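Local coordinates for protein peptidase S15/CocE/NonD (Thaumarchaeota archaeon SCGC AB-539-E09, PDB 4PF1) that acts as a serine aminopeptidase of the alpha/beta-hydrolase fold, probably releasing residues from the N-terminal end of peptide substrates, at residues L471-E476 with Q608-T613; D405-E410 with F416-A421. All coordinates share one frame; numbering follows the deposited sequence.

Contact 1 (L471-E476 with Q608-T613)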
loop_
_atom_site.group_PDB
_atom_site.type_symbol
_atom_site.label_atom_id
_atom_site.label_comp_id
_atom_site.label_asym_id
_atom_site.label_seq_id
_atom_site.Cartn_x
_atom_site.Cartn_y
_atom_site.Cartn_z
ATOM N N LEU A 471 -31.501 14.784 -5.632
ATOM C CA LEU A 471 -31.772 15.345 -6.956
ATOM C C LEU A 471 -30.468 15.678 -7.641
ATOM O O LEU A 471 -29.518 16.097 -6.978
ATOM C CB LEU A 471 -32.668 16.586 -6.885
ATOM C CG LEU A 471 -34.103 16.392 -6.387
ATOM C CD1 LEU A 471 -34.840 17.702 -6.379
ATOM C CD2 LEU A 471 -34.873 15.362 -7.233
ATOM N N VAL A 472 -30.392 15.441 -8.956
ATOM C CA VAL A 472 -29.160 15.661 -9.722
ATOM C C VAL A 472 -29.454 16.444 -11.014
ATOM O O VAL A 472 -30.438 16.164 -11.702
ATOM C CB VAL A 472 -28.429 14.312 -10.042
ATOM C CG1 VAL A 472 -27.039 14.561 -10.611
ATOM C CG2 VAL A 472 -28.345 13.404 -8.810
ATOM N N TRP A 473 -28.587 17.423 -11.330
ATOM C CA TRP A 473 -28.617 18.220 -12.561
ATOM C C TRP A 473 -27.190 18.382 -13.061
ATOM O O TRP A 473 -26.283 18.588 -12.254
ATOM C CB TRP A 473 -29.262 19.599 -12.342
ATOM C CG TRP A 473 -30.666 19.559 -11.817
ATOM C CD1 TRP A 473 -31.815 19.458 -12.546
ATOM C CD2 TRP A 473 -31.065 19.662 -10.446
ATOM N NE1 TRP A 473 -32.909 19.491 -11.711
ATOM C CE2 TRP A 473 -32.477 19.616 -10.414
ATOM C CE3 TRP A 473 -30.365 19.819 -9.235
ATOM C CZ2 TRP A 473 -33.201 19.701 -9.219
ATOM C CZ3 TRP A 473 -31.084 19.905 -8.055
ATOM C CH2 TRP A 473 -32.485 19.866 -8.056
ATOM N N ALA A 474 -26.981 18.277 -14.376
ATOM C CA ALA A 474 -25.647 18.406 -14.953
ATOM C C ALA A 474 -25.695 19.017 -16.339
ATOM O O ALA A 474 -26.636 18.767 -17.095
ATOM C CB ALA A 474 -24.964 17.042 -15.013
ATOM N N THR A 475 -24.671 19.813 -16.678
ATOM C CA THR A 475 -24.526 20.404 -18.011
ATOM C C THR A 475 -24.038 19.318 -18.970
ATOM O O THR A 475 -23.642 18.243 -18.519
ATOM C CB THR A 475 -23.515 21.585 -17.980
ATOM O OG1 THR A 475 -22.192 21.069 -17.802
ATOM C CG2 THR A 475 -23.825 22.617 -16.903
ATOM N N GLU A 476 -24.014 19.602 -20.278
ATOM C CA GLU A 476 -23.415 18.677 -21.242
ATOM C C GLU A 476 -21.882 18.850 -21.147
ATOM O O GLU A 476 -21.446 19.857 -20.573
ATOM C CB GLU A 476 -23.941 18.949 -22.668
ATOM C CG GLU A 476 -25.331 18.377 -22.942
ATOM C CD GLU A 476 -25.509 16.886 -22.701
ATOM O OE1 GLU A 476 -24.688 16.091 -23.214
ATOM O OE2 GLU A 476 -26.486 16.511 -22.012
ATOM N N GLN A 608 -40.330 16.279 -0.979
ATOM C CA GLN A 608 -39.566 17.485 -1.300
ATOM C C GLN A 608 -39.644 17.804 -2.775
ATOM O O GLN A 608 -39.548 16.901 -3.606
ATOM C CB GLN A 608 -38.085 17.342 -0.874
ATOM C CG GLN A 608 -37.834 16.533 0.416
ATOM C CD GLN A 608 -38.245 17.268 1.668
ATOM O OE1 GLN A 608 -39.425 17.510 1.917
ATOM N NE2 GLN A 608 -37.283 17.568 2.519
ATOM N N ARG A 609 -39.791 19.097 -3.106
ATOM C CA ARG A 609 -39.896 19.547 -4.490
ATOM C C ARG A 609 -39.022 20.756 -4.745
ATOM O O ARG A 609 -39.209 21.787 -4.103
ATOM C CB ARG A 609 -41.355 19.893 -4.840
ATOM C CG ARG A 609 -42.273 18.700 -5.011
ATOM C CD ARG A 609 -43.704 19.164 -5.176
ATOM N NE ARG A 609 -44.632 18.044 -5.310
ATOM C CZ ARG A 609 -45.948 18.178 -5.438
ATOM N NH1 ARG A 609 -46.502 19.384 -5.453
ATOM N NH2 ARG A 609 -46.720 17.108 -5.554
ATOM N N VAL A 610 -38.085 20.643 -5.699
ATOM C CA VAL A 610 -37.247 21.763 -6.116
ATOM C C VAL A 610 -37.872 22.331 -7.401
ATOM O O VAL A 610 -37.849 21.678 -8.450
ATOM C CB VAL A 610 -35.753 21.376 -6.271
ATOM C CG1 VAL A 610 -34.968 22.469 -6.989
ATOM C CG2 VAL A 610 -35.129 21.074 -4.908
ATOM N N TRP A 611 -38.496 23.514 -7.283
ATOM C CA TRP A 611 -39.232 24.155 -8.371
ATOM C C TRP A 611 -38.317 24.893 -9.350
ATOM O O TRP A 611 -37.302 25.458 -8.952
ATOM C CB TRP A 611 -40.300 25.095 -7.802
ATOM C CG TRP A 611 -41.471 24.363 -7.204
ATOM C CD1 TRP A 611 -41.477 23.609 -6.065
ATOM C CD2 TRP A 611 -42.804 24.303 -7.732
ATOM N NE1 TRP A 611 -42.728 23.077 -5.855
ATOM C CE2 TRP A 611 -43.562 23.483 -6.866
ATOM C CE3 TRP A 611 -43.434 24.871 -8.853
ATOM C CZ2 TRP A 611 -44.927 23.247 -7.066
ATOM C CZ3 TRP A 611 -44.783 24.619 -9.060
ATOM C CH2 TRP A 611 -45.512 23.807 -8.180
ATOM N N ARG A 612 -38.690 24.877 -10.640
ATOM C CA ARG A 612 -37.919 25.487 -11.729
ATOM C C ARG A 612 -38.867 26.080 -12.779
ATOM O O ARG A 612 -39.084 25.492 -13.843
ATOM C CB ARG A 612 -36.958 24.455 -12.361
ATOM C CG ARG A 612 -37.513 23.028 -12.393
ATOM C CD ARG A 612 -36.635 22.104 -13.194
ATOM N NE ARG A 612 -37.129 20.728 -13.152
ATOM C CZ ARG A 612 -37.983 20.210 -14.028
ATOM N NH1 ARG A 612 -38.449 20.950 -15.028
ATOM N NH2 ARG A 612 -38.373 18.948 -13.915
ATOM N N THR A 613 -39.478 27.226 -12.439
ATOM C CA THR A 613 -40.440 27.932 -13.296
ATOM C C THR A 613 -40.037 29.404 -13.418
ATOM O O THR A 613 -39.133 29.838 -12.713
ATOM C CB THR A 613 -41.875 27.803 -12.723
ATOM O OG1 THR A 613 -41.939 28.468 -11.461
ATOM C CG2 THR A 613 -42.329 26.360 -12.568
#
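Leu-471 and Val-610 face each other across two strands that share no hydrogen bond, with their CA atoms 8.5 Å apart. The contact is face-to-face packing inside the beta sandwich of the C-terminal non-catalytic domain: strand 471-474 is an outer strand of a four-stranded antiparallel sheet, paired with 571-577, whereas 608-611 belongs to the facing antiparallel sheet. Only three side chains bridge the two segments, all of them buried and joined by van der Waals contact. Val-610 stands in the middle, its two methyls divided between the partners. With CG1 anti to the backbone N (chi1 168°), that branch is turned to Trp-473, and CG2 is left for Leu-471. The leucine comes alongside, the two chains running past one another in opposite directions, and CD1 of Leu-471 settles 3.7 Å from CG2 of Val-610. The same leucine CD1 lies 3.8 Å from CB of Val-610, so it rests on the root of the valine as well as on its branch. Trp-473 meets the valine obliquely with the far end of its benzo ring. Leu-492 of strand 489-496 also packs against Val-610. The opposite, polar end of the indole is anchored: NE1 of Trp-473 donates a hydrogen bond to OD2 of Asp-426, the oxygen that also forms a salt bridge with NE of Arg-612. The indole is thus tethered at its pyrrole end, while at the other end CH2 of Trp-473 lies 3.8 Å from CG1 of Val-610, with CZ2 of the same ring 4.0 Å from that methyl.

Contact 2 (D405-E410 with F416-A421)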
loop_
_atom_site.group_PDB
_atom_site.type_symbol
_atom_site.label_atom_id
_atom_site.label_comp_id
_atom_site.label_asym_id
_atom_site.label_seq_id
_atom_site.Cartn_x
_atom_site.Cartn_y
_atom_site.Cartn_z
ATOM N N ASP A 405 -26.521 33.273 -13.811
ATOM C CA ASP A 405 -27.316 32.221 -13.183
ATOM C C ASP A 405 -27.203 30.884 -13.909
ATOM O O ASP A 405 -27.319 30.820 -15.133
ATOM C CB ASP A 405 -28.798 32.638 -13.111
ATOM C CG ASP A 405 -29.158 33.584 -11.978
ATOM O OD1 ASP A 405 -28.230 34.096 -11.313
ATOM O OD2 ASP A 405 -30.365 33.818 -11.764
ATOM N N LEU A 406 -27.033 29.810 -13.130
ATOM C CA LEU A 406 -26.967 28.432 -13.603
ATOM C C LEU A 406 -28.253 27.718 -13.166
ATOM O O LEU A 406 -28.340 27.224 -12.040
ATOM C CB LEU A 406 -25.706 27.753 -13.025
ATOM C CG LEU A 406 -25.150 26.533 -13.763
ATOM C CD1 LEU A 406 -25.033 26.779 -15.283
ATOM C CD2 LEU A 406 -23.796 26.147 -13.201
ATOM N N TYR A 407 -29.274 27.727 -14.045
ATOM C CA TYR A 407 -30.618 27.199 -13.765
ATOM C C TYR A 407 -30.714 25.679 -13.786
ATOM O O TYR A 407 -30.173 25.039 -14.687
ATOM C CB TYR A 407 -31.635 27.762 -14.776
ATOM C CG TYR A 407 -31.790 29.264 -14.719
ATOM C CD1 TYR A 407 -32.612 29.864 -13.772
ATOM C CD2 TYR A 407 -31.142 30.086 -15.636
ATOM C CE1 TYR A 407 -32.764 31.247 -13.718
ATOM C CE2 TYR A 407 -31.284 31.471 -15.590
ATOM C CZ TYR A 407 -32.102 32.048 -14.632
ATOM O OH TYR A 407 -32.255 33.413 -14.582
ATOM N N VAL A 408 -31.485 25.104 -12.832
ATOM C CA VAL A 408 -31.806 23.669 -12.826
ATOM C C VAL A 408 -32.931 23.470 -13.863
ATOM O O VAL A 408 -33.817 24.319 -13.962
ATOM C CB VAL A 408 -32.163 23.091 -11.417
ATOM C CG1 VAL A 408 -31.007 23.273 -10.430
ATOM C CG2 VAL A 408 -33.458 23.684 -10.859
ATOM N N GLN A 409 -32.835 22.429 -14.698
ATOM C CA GLN A 409 -33.797 22.217 -15.790
ATOM C C GLN A 409 -34.370 20.792 -15.801
ATOM O O GLN A 409 -33.931 19.939 -15.025
ATOM C CB GLN A 409 -33.125 22.519 -17.151
ATOM C CG GLN A 409 -32.593 23.953 -17.296
ATOM C CD GLN A 409 -31.603 24.126 -18.433
ATOM O OE1 GLN A 409 -31.035 23.165 -18.968
ATOM N NE2 GLN A 409 -31.344 25.371 -18.798
ATOM N N GLU A 410 -35.335 20.534 -16.714
ATOM C CA GLU A 410 -35.965 19.226 -16.910
ATOM C C GLU A 410 -34.950 18.198 -17.449
ATOM O O GLU A 410 -33.910 18.587 -17.986
ATOM C CB GLU A 410 -37.181 19.338 -17.861
ATOM C CG GLU A 410 -36.828 19.677 -19.309
ATOM C CD GLU A 410 -37.948 19.550 -20.329
ATOM O OE1 GLU A 410 -38.940 18.834 -20.057
ATOM O OE2 GLU A 410 -37.810 20.141 -21.424
ATOM N N PHE A 416 -27.819 27.782 -18.863
ATOM C CA PHE A 416 -28.007 29.230 -18.753
ATOM C C PHE A 416 -29.418 29.682 -19.164
ATOM O O PHE A 416 -29.781 30.834 -18.915
ATOM C CB PHE A 416 -26.961 29.985 -19.600
ATOM C CG PHE A 416 -25.511 29.820 -19.190
ATOM C CD1 PHE A 416 -25.155 29.713 -17.848
ATOM C CD2 PHE A 416 -24.494 29.859 -20.140
ATOM C CE1 PHE A 416 -23.816 29.583 -17.471
ATOM C CE2 PHE A 416 -23.153 29.738 -19.761
ATOM C CZ PHE A 416 -22.823 29.600 -18.428
ATOM N N GLU A 417 -30.199 28.795 -19.807
ATOM C CA GLU A 417 -31.553 29.114 -20.265
ATOM C C GLU A 417 -32.516 29.275 -19.079
ATOM O O GLU A 417 -32.594 28.393 -18.222
ATOM C CB GLU A 417 -32.064 28.031 -21.234
ATOM C CG GLU A 417 -33.452 28.305 -21.790
ATOM C CD GLU A 417 -34.018 27.209 -22.667
ATOM O OE1 GLU A 417 -33.478 26.997 -23.777
ATOM O OE2 GLU A 417 -35.048 26.614 -22.280
ATOM N N MET A 418 -33.246 30.405 -19.039
ATOM C CA MET A 418 -34.243 30.689 -17.997
ATOM C C MET A 418 -35.449 29.748 -18.152
ATOM O O MET A 418 -35.807 29.416 -19.284
ATOM C CB MET A 418 -34.697 32.159 -18.065
ATOM C CG MET A 418 -33.604 33.148 -17.700
ATOM S SD MET A 418 -34.111 34.882 -17.767
ATOM C CE MET A 418 -35.082 34.996 -16.276
ATOM N N PRO A 419 -36.079 29.281 -17.041
ATOM C CA PRO A 419 -37.216 28.346 -17.183
ATOM C C PRO A 419 -38.504 29.017 -17.664
ATOM O O PRO A 419 -38.709 30.211 -17.434
ATOM C CB PRO A 419 -37.389 27.783 -15.769
ATOM C CG PRO A 419 -36.860 28.842 -14.877
ATOM C CD PRO A 419 -35.758 29.538 -15.618
ATOM N N ALA A 420 -39.391 28.227 -18.303
ATOM C CA ALA A 420 -40.688 28.696 -18.803
ATOM C C ALA A 420 -41.700 28.871 -17.650
ATOM O O ALA A 420 -41.421 28.470 -16.517
ATOM C CB ALA A 420 -41.231 27.723 -19.843
ATOM N N ALA A 421 -42.871 29.467 -17.949
ATOM C CA ALA A 421 -43.925 29.755 -16.969
ATOM C C ALA A 421 -44.629 28.500 -16.433
ATOM O O ALA A 421 -44.964 28.463 -15.246
ATOM C CB ALA A 421 -44.952 30.695 -17.573
HETATM O O HOH W 1 -28.309 32.318 -17.306
HETATM O O HOH W 2 -29.690 25.823 -21.418
#
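Tyr-407 lies against the backbone of Phe-416 to Pro-419 where the chain leaves a beta hairpin: strand 401-408 pairs antiparallel with 414-415, and 416-421 is the irregular segment that follows. The touching parts run 56° apart. From its root the tyrosine meets backbone first, CB of Tyr-407 lying 3.6 Å from O of Glu-417. A chi1 of -62°, with CG anti to the carbonyl carbon, brings the ring across the side chains of Met-418 and Pro-419. CD2 of Tyr-407 comes to 3.4 Å from the same Glu-417 O, and O of Phe-416 sits at the ring edge, near its plane. On the other flank CD1 of Tyr-407 touches CD of Pro-419 at 3.7 Å. Two C-H groups sit over one ring face, CD of Pro-419 and CA of Met-418, the latter 4.0 Å from the centroid of the Tyr-407 ring, as CH-pi contacts. Farther out, CE2 and CZ meet CG of Met-418, and OH of Tyr-407 ends 3.4 Å from that carbon, with the methionine methyl CE close by. Pro-617 and Ala-619 of strand 606-625 also pack on this side chain. Replacing the ring by the methyl of an alanine is likely to leave Met-418 CA and Pro-419 CD without the ring face they rest on and open a gap between loop and strand. Polar links flank the tyrosine. A water donates to both Asp-405 O and Phe-416 O, and a second water accepts from Gln-409 NE2 and, weakly, from Glu-417 N. The Phe-416 ring turns its edge to Asp-405 O, and its CE1 reaches CD1 of Leu-406. Gln-409, extended beyond CG, sends NE2 to O of Glu-417 in a weak hydrogen bond of 3.3 Å, with an N-H...O angle of 153°.

From the N terminus, contact 2 closes first, a short loop in which 416-421 turns back on 405-410 after only five intervening residues. The chain then runs on through strand 425-430 before contact 1 opens at 471-476; it closes at 608-613 after 131 intervening residues, so the two are in series and neither nests nor crosses. They nevertheless meet in space, because strand 606-625 returns beside strand 401-408 in one antiparallel sheet. Pro-419 CG packs 3.3 Å from Thr-613 O, and Trp-473 CD1 lies equally near Gln-409 O. Contact 1 joins the two sheets of the domain; contact 2 fastens a surface loop to one of them.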